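Local coordinates for protein 336aa long hypothetical dTDP-glucose 4,6-dehydratase (PDB 2HUN) that probably acts as an NAD-dependent dTDP-glucose 4,6-dehydratase of the Rossmann-fold nucleotide-sugar dehydratase family, at residues A[33-38]-A[61-66]; A[136-141]-A[280-285]; A[182-187]-A[308-313]. All blocks are in the same frame, centred on the assembly; numbering follows the deposited sequence.

Overall arrangement
From the N terminus, contact 1 closes first: strand 31-36 runs out into the loop that holds 37-38, and after strand 56-60 the chain returns at 61-66 beside it, near the adenosine end of NAD. Contacts 2 and 3 follow, and they cross each other: 136-141 waits for 280-285, while 182-187, which lies between them in the chain, pairs with 308-313. Contact 2 joins the loop after strand 121-127 to the one before helix 286-292. Contact 3 sets the turn after strand 172-182 against helix 300-313. Contacts 1 and 2 lie on opposite sides of the chain's centre, their centres about 32 Å apart; the nearest atoms of contacts 1 and 3 are about 9 Å apart.

Contact 1 of 3, residues A[33-38]-A[61-66]; sequences INIDKL and GDVADY. With NAD (nicotinamide-adenine-dinucleotide), chain C.
G61 N donates to D36 O over 3.1 Å from well above the carbonyl plane (59° out of it), so the one hydrogen bond between the two segments misses the lone-pair directions. I35 CG1 also packs against G61 O. Much of the remaining link passes through the adenosine of NAD. K37 turns CG between its backbone N and carbonyl carbon (chi1 74°), and its extended chain then runs across one face of the adenine, CD lying 3.1 Å from NAD C5A; NZ continues to a salt bridge with E85. The 61-66 segment reads the Watson-Crick edge of the base: V63 N donates to NAD N1A at 3.1 Å in a nearly straight bond (167°), and D62 OD1 accepts a hydrogen bond from NAD N6A at 2.9 Å. D36 grips the ribose with both oxygens, OD1 accepting from NAD O2B at 2.6 Å and OD2 from NAD O3B. The carboxylate is steadied by an Asx turn, L38 N to D36 OD1 at 2.8 Å, and by M12 N at OD2. An acidic residue closing the second strand and holding both ribose hydroxyls is the classic signature of an NAD-binding Rossmann fold.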
loop_
_atom_site.group_PDB
_atom_site.type_symbol
_atom_site.label_atom_id
_atom_site.label_comp_id
_atom_site.label_asym_id
_atom_site.label_seq_id
_atom_site.Cartn_x
_atom_site.Cartn_y
_atom_site.Cartn_z
ATOM N N ILE A 33 -17.776 -13.654 16.830
ATOM C CA ILE A 33 -18.772 -13.244 15.865
ATOM C C ILE A 33 -18.002 -13.341 14.565
ATOM O O ILE A 33 -16.994 -12.656 14.389
ATOM C CB ILE A 33 -19.220 -11.792 16.040
ATOM C CG1 ILE A 33 -19.990 -11.626 17.348
ATOM C CG2 ILE A 33 -20.076 -11.388 14.849
ATOM C CD1 ILE A 33 -20.356 -10.185 17.651
ATOM N N ASN A 34 -18.464 -14.201 13.669
ATOM C CA ASN A 34 -17.817 -14.403 12.386
ATOM C C ASN A 34 -18.581 -13.707 11.271
ATOM O O ASN A 34 -19.733 -14.035 11.000
ATOM C CB ASN A 34 -17.700 -15.917 12.110
ATOM C CG ASN A 34 -17.336 -16.235 10.671
ATOM O OD1 ASN A 34 -16.794 -15.400 9.956
ATOM N ND2 ASN A 34 -17.616 -17.467 10.248
ATOM N N ILE A 35 -17.945 -12.726 10.639
ATOM C CA ILE A 35 -18.582 -12.026 9.539
ATOM C C ILE A 35 -17.885 -12.511 8.279
ATOM O O ILE A 35 -16.669 -12.399 8.138
ATOM C CB ILE A 35 -18.470 -10.482 9.683
ATOM C CG1 ILE A 35 -19.119 -9.806 8.476
ATOM C CG2 ILE A 35 -17.013 -10.061 9.837
ATOM C CD1 ILE A 35 -19.207 -8.297 8.582
ATOM N N ASP A 36 -18.667 -13.102 7.387
ATOM C CA ASP A 36 -18.145 -13.638 6.151
ATOM C C ASP A 36 -19.235 -13.445 5.133
ATOM O O ASP A 36 -20.414 -13.631 5.396
ATOM C CB ASP A 36 -17.817 -15.125 6.301
ATOM C CG ASP A 36 -16.844 -15.625 5.240
ATOM O OD1 ASP A 36 -17.210 -15.672 4.051
ATOM O OD2 ASP A 36 -15.700 -15.974 5.606
ATOM N N LYS A 37 -18.794 -13.082 3.952
ATOM C CA LYS A 37 -19.648 -12.788 2.846
ATOM C C LYS A 37 -20.079 -14.053 2.075
ATOM O O LYS A 37 -20.994 -14.022 1.243
ATOM C CB LYS A 37 -18.855 -11.798 2.000
ATOM C CG LYS A 37 -17.683 -12.363 1.185
ATOM C CD LYS A 37 -17.121 -11.306 0.191
ATOM C CE LYS A 37 -16.291 -11.953 -0.927
ATOM N NZ LYS A 37 -15.675 -10.974 -1.876
ATOM N N LEU A 38 -19.417 -15.162 2.394
ATOM C CA LEU A 38 -19.660 -16.461 1.769
ATOM C C LEU A 38 -19.362 -16.427 0.279
ATOM O O LEU A 38 -20.188 -16.818 -0.547
ATOM C CB LEU A 38 -21.102 -16.928 2.007
ATOM C CG LEU A 38 -21.518 -17.174 3.465
ATOM C CD1 LEU A 38 -22.891 -17.846 3.496
ATOM C CD2 LEU A 38 -20.479 -18.058 4.169
ATOM N N GLY A 61 -22.185 -11.069 5.642
ATOM C CA GLY A 61 -22.050 -9.704 5.171
ATOM C C GLY A 61 -20.651 -9.386 4.686
ATOM O O GLY A 61 -19.715 -10.166 4.885
ATOM N N ASP A 62 -20.517 -8.220 4.062
ATOM C CA ASP A 62 -19.256 -7.739 3.502
ATOM C C ASP A 62 -18.599 -6.736 4.454
ATOM O O ASP A 62 -19.248 -5.790 4.889
ATOM C CB ASP A 62 -19.555 -7.061 2.160
ATOM C CG ASP A 62 -18.311 -6.633 1.419
ATOM O OD1 ASP A 62 -17.239 -6.506 2.044
ATOM O OD2 ASP A 62 -18.416 -6.402 0.201
ATOM N N VAL A 63 -17.321 -6.934 4.773
ATOM C CA VAL A 63 -16.626 -6.009 5.668
ATOM C C VAL A 63 -16.654 -4.591 5.100
ATOM O O VAL A 63 -16.408 -3.618 5.812
ATOM C CB VAL A 63 -15.142 -6.413 5.892
ATOM C CG1 VAL A 63 -15.067 -7.671 6.727
ATOM C CG2 VAL A 63 -14.442 -6.617 4.555
ATOM N N ALA A 64 -16.952 -4.484 3.811
ATOM C CA ALA A 64 -17.029 -3.192 3.140
ATOM C C ALA A 64 -18.388 -2.528 3.374
ATOM O O ALA A 64 -18.647 -1.436 2.874
ATOM C CB ALA A 64 -16.791 -3.371 1.647
ATOM N N ASP A 65 -19.251 -3.197 4.130
ATOM C CA ASP A 65 -20.588 -2.683 4.438
ATOM C C ASP A 65 -20.470 -1.937 5.759
ATOM O O ASP A 65 -20.669 -2.523 6.825
ATOM C CB ASP A 65 -21.571 -3.850 4.591
ATOM C CG ASP A 65 -23.010 -3.392 4.791
ATOM O OD1 ASP A 65 -23.229 -2.222 5.175
ATOM O OD2 ASP A 65 -23.924 -4.218 4.578
ATOM N N TYR A 66 -20.150 -0.648 5.690
ATOM C CA TYR A 66 -19.971 0.146 6.901
ATOM C C TYR A 66 -21.098 0.029 7.923
ATOM O O TYR A 66 -20.846 -0.267 9.089
ATOM C CB TYR A 66 -19.750 1.628 6.565
ATOM C CG TYR A 66 -19.336 2.414 7.789
ATOM C CD1 TYR A 66 -18.088 2.209 8.374
ATOM C CD2 TYR A 66 -20.228 3.281 8.424
ATOM C CE1 TYR A 66 -17.736 2.835 9.566
ATOM C CE2 TYR A 66 -19.886 3.914 9.619
ATOM C CZ TYR A 66 -18.641 3.683 10.186
ATOM O OH TYR A 66 -18.310 4.270 11.383
HETATM P PA NAD C . -9.929 -18.182 1.892
HETATM O O1A NAD C . -10.056 -17.797 0.478
HETATM O O2A NAD C . -10.004 -19.621 2.273
HETATM O O5B NAD C . -11.091 -17.421 2.695
HETATM C C5B NAD C . -11.291 -16.001 2.643
HETATM C C4B NAD C . -12.579 -15.779 3.448
HETATM O O4B NAD C . -12.882 -14.372 3.529
HETATM C C3B NAD C . -13.796 -16.462 2.762
HETATM O O3B NAD C . -14.580 -17.177 3.732
HETATM C C2B NAD C . -14.515 -15.285 2.078
HETATM O O2B NAD C . -15.916 -15.442 1.849
HETATM C C1B NAD C . -14.187 -14.123 3.016
HETATM N N9A NAD C . -14.197 -12.796 2.363
HETATM C C8A NAD C . -13.525 -12.398 1.267
HETATM N N7A NAD C . -13.813 -11.122 1.012
HETATM C C5A NAD C . -14.667 -10.691 1.935
HETATM C C6A NAD C . -15.329 -9.458 2.193
HETATM N N6A NAD C . -15.179 -8.380 1.437
HETATM N N1A NAD C . -16.189 -9.410 3.316
HETATM C C2A NAD C . -16.368 -10.542 4.126
HETATM N N3A NAD C . -15.746 -11.702 3.880
HETATM C C4A NAD C . -14.915 -11.765 2.808
HETATM O O3 NAD C . -8.452 -17.739 2.274
HETATM P PN NAD C . -7.516 -17.840 3.547
HETATM O O1N NAD C . -6.353 -18.606 3.014
HETATM O O2N NAD C . -8.201 -18.469 4.695
HETATM O O5D NAD C . -6.983 -16.333 3.789
HETATM C C5D NAD C . -7.142 -15.613 5.014
HETATM C C4D NAD C . -6.150 -14.422 5.027
HETATM O O4D NAD C . -4.798 -14.887 5.184
HETATM C C3D NAD C . -6.217 -13.583 3.745
HETATM O O3D NAD C . -6.181 -12.180 4.115
HETATM C C2D NAD C . -4.943 -14.014 2.966
HETATM O O2D NAD C . -4.481 -12.935 2.148
HETATM C C1D NAD C . -3.998 -14.377 4.100
HETATM N N1N NAD C . -2.965 -15.377 3.758
HETATM C C2N NAD C . -3.285 -16.744 3.458
HETATM C C3N NAD C . -2.241 -17.635 3.155
HETATM C C7N NAD C . -2.511 -19.123 2.833
HETATM O O7N NAD C . -1.549 -19.897 2.749
HETATM N N7N NAD C . -3.760 -19.542 2.672
HETATM C C4N NAD C . -0.897 -17.183 3.146
HETATM C C5N NAD C . -0.602 -15.835 3.441
HETATM C C6N NAD C . -1.624 -14.923 3.750
#

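Contact 2 of 3, residues A[136-141]-A[280-285]; sequences KGSFTE and RYSLDS
D284, F139 and S138 carry much of this contact, an isolated parallel beta bridge between two loops of the fold, one following strand 121-127 and the other preceding helix 286-292. F139 sits opposite L283 and bonds to the residues flanking it: F139 N donates to S282 O at 3.1 Å, and D284 N to F139 O at 2.9 Å. S138 points its hydroxyl at the other loop, where OG donates to S282 OG across 2.6 Å; S282 OG in turn reaches E247. Next to this pair, R280 stretches out from CG to NE and closes end-on on one acceptor, NH1 and NH2 each donating at 3.0 Å to G137 O, which lies nearly in the guanidinium plane, while S282 CB rests over one face of that group. NH1 also bonds to I134 O, and NH2 forms a salt bridge with E247. A leucine in its place has no guanidinium, and would probably leave G137 O without the donor pair that ties the loops here and the E247 carboxylate without its positive mate. D284 sets CG anti to its own backbone N (chi1 176°), which lays the carboxylate alongside T140, CG2 of T140 being 3.8 Å from D284 OD2; its OD1 turns to W286 N. A water completes the seam, donating to S138 O at 2.9 Å and to D284 OD2 at 2.7 Å.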
loop_
_atom_site.group_PDB
_atom_site.type_symbol
_atom_site.label_atom_id
_atom_site.label_comp_id
_atom_site.label_asym_id
_atom_site.label_seq_id
_atom_site.Cartn_x
_atom_site.Cartn_y
_atom_site.Cartn_z
ATOM N N LYS A 136 17.929 -14.848 -2.804
ATOM C CA LYS A 136 18.705 -15.272 -1.648
ATOM C C LYS A 136 18.441 -14.381 -0.432
ATOM O O LYS A 136 18.347 -13.164 -0.550
ATOM C CB LYS A 136 20.193 -15.269 -1.997
ATOM C CG LYS A 136 21.083 -15.931 -0.959
ATOM C CD LYS A 136 22.557 -15.783 -1.332
ATOM C CE LYS A 136 23.464 -16.310 -0.228
ATOM N NZ LYS A 136 24.894 -15.987 -0.485
ATOM N N GLY A 137 18.322 -15.004 0.738
ATOM C CA GLY A 137 18.057 -14.251 1.952
ATOM C C GLY A 137 16.572 -14.215 2.273
ATOM O O GLY A 137 15.795 -14.982 1.707
ATOM N N SER A 138 16.180 -13.330 3.186
ATOM C CA SER A 138 14.787 -13.209 3.599
ATOM C C SER A 138 14.446 -11.766 3.935
ATOM O O SER A 138 15.287 -11.029 4.442
ATOM C CB SER A 138 14.519 -14.081 4.831
ATOM O OG SER A 138 14.756 -15.451 4.565
ATOM N N PHE A 139 13.201 -11.382 3.663
ATOM C CA PHE A 139 12.715 -10.031 3.921
ATOM C C PHE A 139 12.339 -9.799 5.381
ATOM O O PHE A 139 11.726 -10.660 6.027
ATOM C CB PHE A 139 11.478 -9.741 3.053
ATOM C CG PHE A 139 11.774 -9.593 1.584
ATOM C CD1 PHE A 139 12.499 -8.503 1.114
ATOM C CD2 PHE A 139 11.302 -10.528 0.664
ATOM C CE1 PHE A 139 12.749 -8.344 -0.248
ATOM C CE2 PHE A 139 11.549 -10.378 -0.705
ATOM C CZ PHE A 139 12.271 -9.285 -1.161
ATOM N N THR A 140 12.708 -8.634 5.908
ATOM C CA THR A 140 12.346 -8.305 7.277
ATOM C C THR A 140 11.211 -7.299 7.145
ATOM O O THR A 140 10.945 -6.792 6.052
ATOM C CB THR A 140 13.481 -7.634 8.062
ATOM O OG1 THR A 140 13.573 -6.264 7.674
ATOM C CG2 THR A 140 14.815 -8.330 7.799
ATOM N N GLU A 141 10.545 -7.019 8.256
ATOM C CA GLU A 141 9.436 -6.073 8.260
ATOM C C GLU A 141 9.915 -4.658 7.933
ATOM O O GLU A 141 9.101 -3.759 7.726
ATOM C CB GLU A 141 8.728 -6.091 9.628
ATOM C CG GLU A 141 8.175 -7.456 10.040
ATOM C CD GLU A 141 9.216 -8.375 10.673
ATOM O OE1 GLU A 141 10.415 -8.040 10.677
ATOM O OE2 GLU A 141 8.830 -9.450 11.168
ATOM N N ARG A 280 10.914 -17.465 -5.618
ATOM C CA ARG A 280 11.076 -17.781 -4.209
ATOM C C ARG A 280 10.595 -16.628 -3.320
ATOM O O ARG A 280 10.853 -15.460 -3.576
ATOM C CB ARG A 280 12.566 -18.038 -3.953
ATOM C CG ARG A 280 12.912 -18.218 -2.470
ATOM C CD ARG A 280 14.365 -18.675 -2.258
ATOM N NE ARG A 280 14.674 -18.856 -0.832
ATOM C CZ ARG A 280 15.116 -17.776 -0.147
ATOM N NH1 ARG A 280 15.234 -16.600 -0.741
ATOM N NH2 ARG A 280 15.413 -17.894 1.155
ATOM N N TYR A 281 9.864 -16.991 -2.274
ATOM C CA TYR A 281 9.345 -16.036 -1.312
ATOM C C TYR A 281 9.928 -16.477 0.014
ATOM O O TYR A 281 9.920 -17.665 0.319
ATOM C CB TYR A 281 7.823 -16.107 -1.274
ATOM C CG TYR A 281 7.187 -15.605 -2.544
ATOM C CD1 TYR A 281 6.863 -14.260 -2.696
ATOM C CD2 TYR A 281 6.933 -16.472 -3.606
ATOM C CE1 TYR A 281 6.296 -13.784 -3.874
ATOM C CE2 TYR A 281 6.368 -16.008 -4.794
ATOM C CZ TYR A 281 6.052 -14.665 -4.918
ATOM O OH TYR A 281 5.480 -14.206 -6.080
ATOM N N SER A 282 10.450 -15.536 0.792
ATOM C CA SER A 282 11.051 -15.897 2.065
ATOM C C SER A 282 10.935 -14.780 3.098
ATOM O O SER A 282 11.306 -13.637 2.835
ATOM C CB SER A 282 12.521 -16.264 1.846
ATOM O OG SER A 282 13.106 -16.754 3.032
ATOM N N LEU A 283 10.413 -15.126 4.272
ATOM C CA LEU A 283 10.237 -14.164 5.350
ATOM C C LEU A 283 11.166 -14.432 6.527
ATOM O O LEU A 283 11.377 -15.576 6.928
ATOM C CB LEU A 283 8.796 -14.184 5.870
ATOM C CG LEU A 283 7.644 -13.913 4.904
ATOM C CD1 LEU A 283 6.377 -13.692 5.719
ATOM C CD2 LEU A 283 7.933 -12.697 4.051
ATOM N N ASP A 284 11.710 -13.349 7.070
ATOM C CA ASP A 284 12.583 -13.397 8.233
ATOM C C ASP A 284 11.629 -13.158 9.411
ATOM O O ASP A 284 11.144 -12.043 9.588
ATOM C CB ASP A 284 13.600 -12.252 8.164
ATOM C CG ASP A 284 14.493 -12.177 9.393
ATOM O OD1 ASP A 284 14.038 -12.549 10.502
ATOM O OD2 ASP A 284 15.650 -11.722 9.249
ATOM N N SER A 285 11.350 -14.191 10.201
ATOM C CA SER A 285 10.446 -14.025 11.339
ATOM C C SER A 285 11.153 -13.917 12.694
ATOM O O SER A 285 10.647 -14.397 13.709
ATOM C CB SER A 285 9.420 -15.166 11.379
ATOM O OG SER A 285 10.057 -16.430 11.375
HETATM O O HOH W 1 16.819 -11.371 6.824
HETATM O O HOH W 2 11.883 -10.371 11.735
#

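Contact 3 of 3, residues A[182-187]-A[308-313]; sequences YGPYQF and IDWYLK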
loop_
_atom_site.group_PDB
_atom_site.type_symbol
_atom_site.label_atom_id
_atom_site.label_comp_id
_atom_site.label_asym_id
_atom_site.label_seq_id
_atom_site.Cartn_x
_atom_site.Cartn_y
_atom_site.Cartn_z
ATOM N N TYR A 182 -1.015 -24.682 5.442
ATOM C CA TYR A 182 -1.492 -26.002 5.046
ATOM C C TYR A 182 -2.059 -26.663 6.296
ATOM O O TYR A 182 -1.657 -26.340 7.417
ATOM C CB TYR A 182 -0.354 -26.844 4.448
ATOM C CG TYR A 182 0.699 -27.304 5.430
ATOM C CD1 TYR A 182 1.779 -26.487 5.758
ATOM C CD2 TYR A 182 0.619 -28.561 6.028
ATOM C CE1 TYR A 182 2.763 -26.914 6.659
ATOM C CE2 TYR A 182 1.593 -28.996 6.927
ATOM C CZ TYR A 182 2.660 -28.170 7.237
ATOM O OH TYR A 182 3.627 -28.604 8.116
ATOM N N GLY A 183 -3.013 -27.567 6.103
ATOM C CA GLY A 183 -3.629 -28.240 7.228
ATOM C C GLY A 183 -5.108 -28.460 6.972
ATOM O O GLY A 183 -5.567 -28.321 5.832
ATOM N N PRO A 184 -5.888 -28.783 8.016
ATOM C CA PRO A 184 -7.331 -29.026 7.889
ATOM C C PRO A 184 -8.101 -27.897 7.212
ATOM O O PRO A 184 -7.768 -26.719 7.361
ATOM C CB PRO A 184 -7.775 -29.225 9.337
ATOM C CG PRO A 184 -6.541 -29.809 9.991
ATOM C CD PRO A 184 -5.445 -28.956 9.413
ATOM N N TYR A 185 -9.127 -28.270 6.457
ATOM C CA TYR A 185 -9.990 -27.305 5.786
ATOM C C TYR A 185 -9.426 -26.515 4.605
ATOM O O TYR A 185 -10.021 -25.519 4.192
ATOM C CB TYR A 185 -10.557 -26.333 6.820
ATOM C CG TYR A 185 -11.331 -27.019 7.926
ATOM C CD1 TYR A 185 -12.611 -27.533 7.695
ATOM C CD2 TYR A 185 -10.778 -27.173 9.199
ATOM C CE1 TYR A 185 -13.324 -28.182 8.709
ATOM C CE2 TYR A 185 -11.478 -27.822 10.218
ATOM C CZ TYR A 185 -12.751 -28.321 9.967
ATOM O OH TYR A 185 -13.448 -28.940 10.981
ATOM N N GLN A 186 -8.287 -26.933 4.060
ATOM C CA GLN A 186 -7.737 -26.246 2.891
ATOM C C GLN A 186 -8.393 -26.876 1.658
ATOM O O GLN A 186 -8.497 -28.100 1.578
ATOM C CB GLN A 186 -6.221 -26.427 2.814
ATOM C CG GLN A 186 -5.577 -25.719 1.624
ATOM C CD GLN A 186 -4.054 -25.682 1.715
ATOM O OE1 GLN A 186 -3.412 -26.707 1.930
ATOM N NE2 GLN A 186 -3.477 -24.493 1.546
ATOM N N PHE A 187 -8.832 -26.059 0.701
ATOM C CA PHE A 187 -9.476 -26.599 -0.499
ATOM C C PHE A 187 -8.572 -27.583 -1.253
ATOM O O PHE A 187 -7.370 -27.360 -1.383
ATOM C CB PHE A 187 -9.943 -25.460 -1.407
ATOM C CG PHE A 187 -11.336 -24.984 -1.093
ATOM C CD1 PHE A 187 -11.740 -24.798 0.225
ATOM C CD2 PHE A 187 -12.245 -24.726 -2.113
ATOM C CE1 PHE A 187 -13.035 -24.361 0.525
ATOM C CE2 PHE A 187 -13.543 -24.287 -1.827
ATOM C CZ PHE A 187 -13.937 -24.104 -0.506
ATOM N N ILE A 308 -2.382 -35.310 6.737
ATOM C CA ILE A 308 -2.715 -36.553 6.048
ATOM C C ILE A 308 -3.878 -37.222 6.783
ATOM O O ILE A 308 -4.888 -37.574 6.172
ATOM C CB ILE A 308 -1.504 -37.524 6.018
ATOM C CG1 ILE A 308 -0.416 -36.966 5.093
ATOM C CG2 ILE A 308 -1.956 -38.916 5.563
ATOM C CD1 ILE A 308 0.920 -37.684 5.182
ATOM N N ASP A 309 -3.735 -37.380 8.099
ATOM C CA ASP A 309 -4.776 -38.001 8.911
ATOM C C ASP A 309 -6.121 -37.292 8.764
ATOM O O ASP A 309 -7.152 -37.943 8.616
ATOM C CB ASP A 309 -4.379 -38.004 10.390
ATOM C CG ASP A 309 -3.140 -38.834 10.664
ATOM O OD1 ASP A 309 -2.582 -39.415 9.710
ATOM O OD2 ASP A 309 -2.725 -38.904 11.839
ATOM N N TRP A 310 -6.111 -35.962 8.806
ATOM C CA TRP A 310 -7.350 -35.198 8.695
ATOM C C TRP A 310 -8.092 -35.434 7.382
ATOM O O TRP A 310 -9.301 -35.659 7.384
ATOM C CB TRP A 310 -7.086 -33.695 8.840
ATOM C CG TRP A 310 -8.352 -32.904 9.013
ATOM C CD1 TRP A 310 -8.994 -32.639 10.187
ATOM C CD2 TRP A 310 -9.166 -32.336 7.976
ATOM N NE1 TRP A 310 -10.157 -31.944 9.947
ATOM C CE2 TRP A 310 -10.287 -31.747 8.597
ATOM C CE3 TRP A 310 -9.056 -32.270 6.580
ATOM C CZ2 TRP A 310 -11.297 -31.098 7.874
ATOM C CZ3 TRP A 310 -10.059 -31.626 5.858
ATOM C CH2 TRP A 310 -11.167 -31.049 6.510
ATOM N N TYR A 311 -7.375 -35.368 6.263
ATOM C CA TYR A 311 -7.997 -35.557 4.959
ATOM C C TYR A 311 -8.495 -36.971 4.713
ATOM O O TYR A 311 -9.490 -37.170 4.010
ATOM C CB TYR A 311 -7.042 -35.144 3.833
ATOM C CG TYR A 311 -7.043 -33.652 3.604
ATOM C CD1 TYR A 311 -6.255 -32.810 4.383
ATOM C CD2 TYR A 311 -7.910 -33.073 2.676
ATOM C CE1 TYR A 311 -6.333 -31.427 4.251
ATOM C CE2 TYR A 311 -8.000 -31.692 2.540
ATOM C CZ TYR A 311 -7.209 -30.875 3.334
ATOM O OH TYR A 311 -7.319 -29.510 3.241
ATOM N N LEU A 312 -7.816 -37.955 5.287
ATOM C CA LEU A 312 -8.245 -39.328 5.094
ATOM C C LEU A 312 -9.527 -39.598 5.897
ATOM O O LEU A 312 -10.413 -40.312 5.426
ATOM C CB LEU A 312 -7.114 -40.290 5.480
ATOM C CG LEU A 312 -5.901 -40.183 4.548
ATOM C CD1 LEU A 312 -4.825 -41.176 4.956
ATOM C CD2 LEU A 312 -6.346 -40.441 3.112
ATOM N N LYS A 313 -9.647 -38.981 7.079
ATOM C CA LYS A 313 -10.821 -39.150 7.945
ATOM C C LYS A 313 -11.955 -38.165 7.676
ATOM O O LYS A 313 -13.019 -38.252 8.289
ATOM C CB LYS A 313 -10.423 -39.010 9.422
ATOM C CG LYS A 313 -11.616 -38.883 10.382
ATOM C CD LYS A 313 -11.277 -38.063 11.620
ATOM C CE LYS A 313 -12.535 -37.768 12.432
ATOM N NZ LYS A 313 -13.768 -37.678 11.582
HETATM O O HOH W 3 -11.997 -30.834 12.241
#
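A type II beta turn from G183 to Q186 presents its corner to segment 308-313 of helix 300-313, the backbones coming nearest at P184 and W310 (CA to CA 6.2 Å). Y185, at the third position of the turn, has the positive phi (71°) that such turns require there. The indole of W310 receives the corner on one face: P184 CB stands 3.5 Å from the centroid of its five-membered ring, almost on the ring normal, as a CH-pi contact, and Y185 N lies over the same face toward the rim, 3.4 Å from W310 CH2. The edge of the indole meets Y185 in turn, with W310 CZ2 above the centre of the phenol ring and the planes at 55°, an edge-to-face pair. W317 adds further edge-to-face contacts to both rings. Beyond the rings, a water spans Y185 OH (2.7 Å) and W310 NE1 (3.1 Å). Y311 lies beside the indole, with W310 CE3 over one face of the Y311 ring, toward its rim, and its OH donates to Q186 O at a very short 2.5 Å. Aromatic packing at the corner and the Y311 hydroxyl, which satisfies the carbonyl of buried Q186, together hold the turn against the helix.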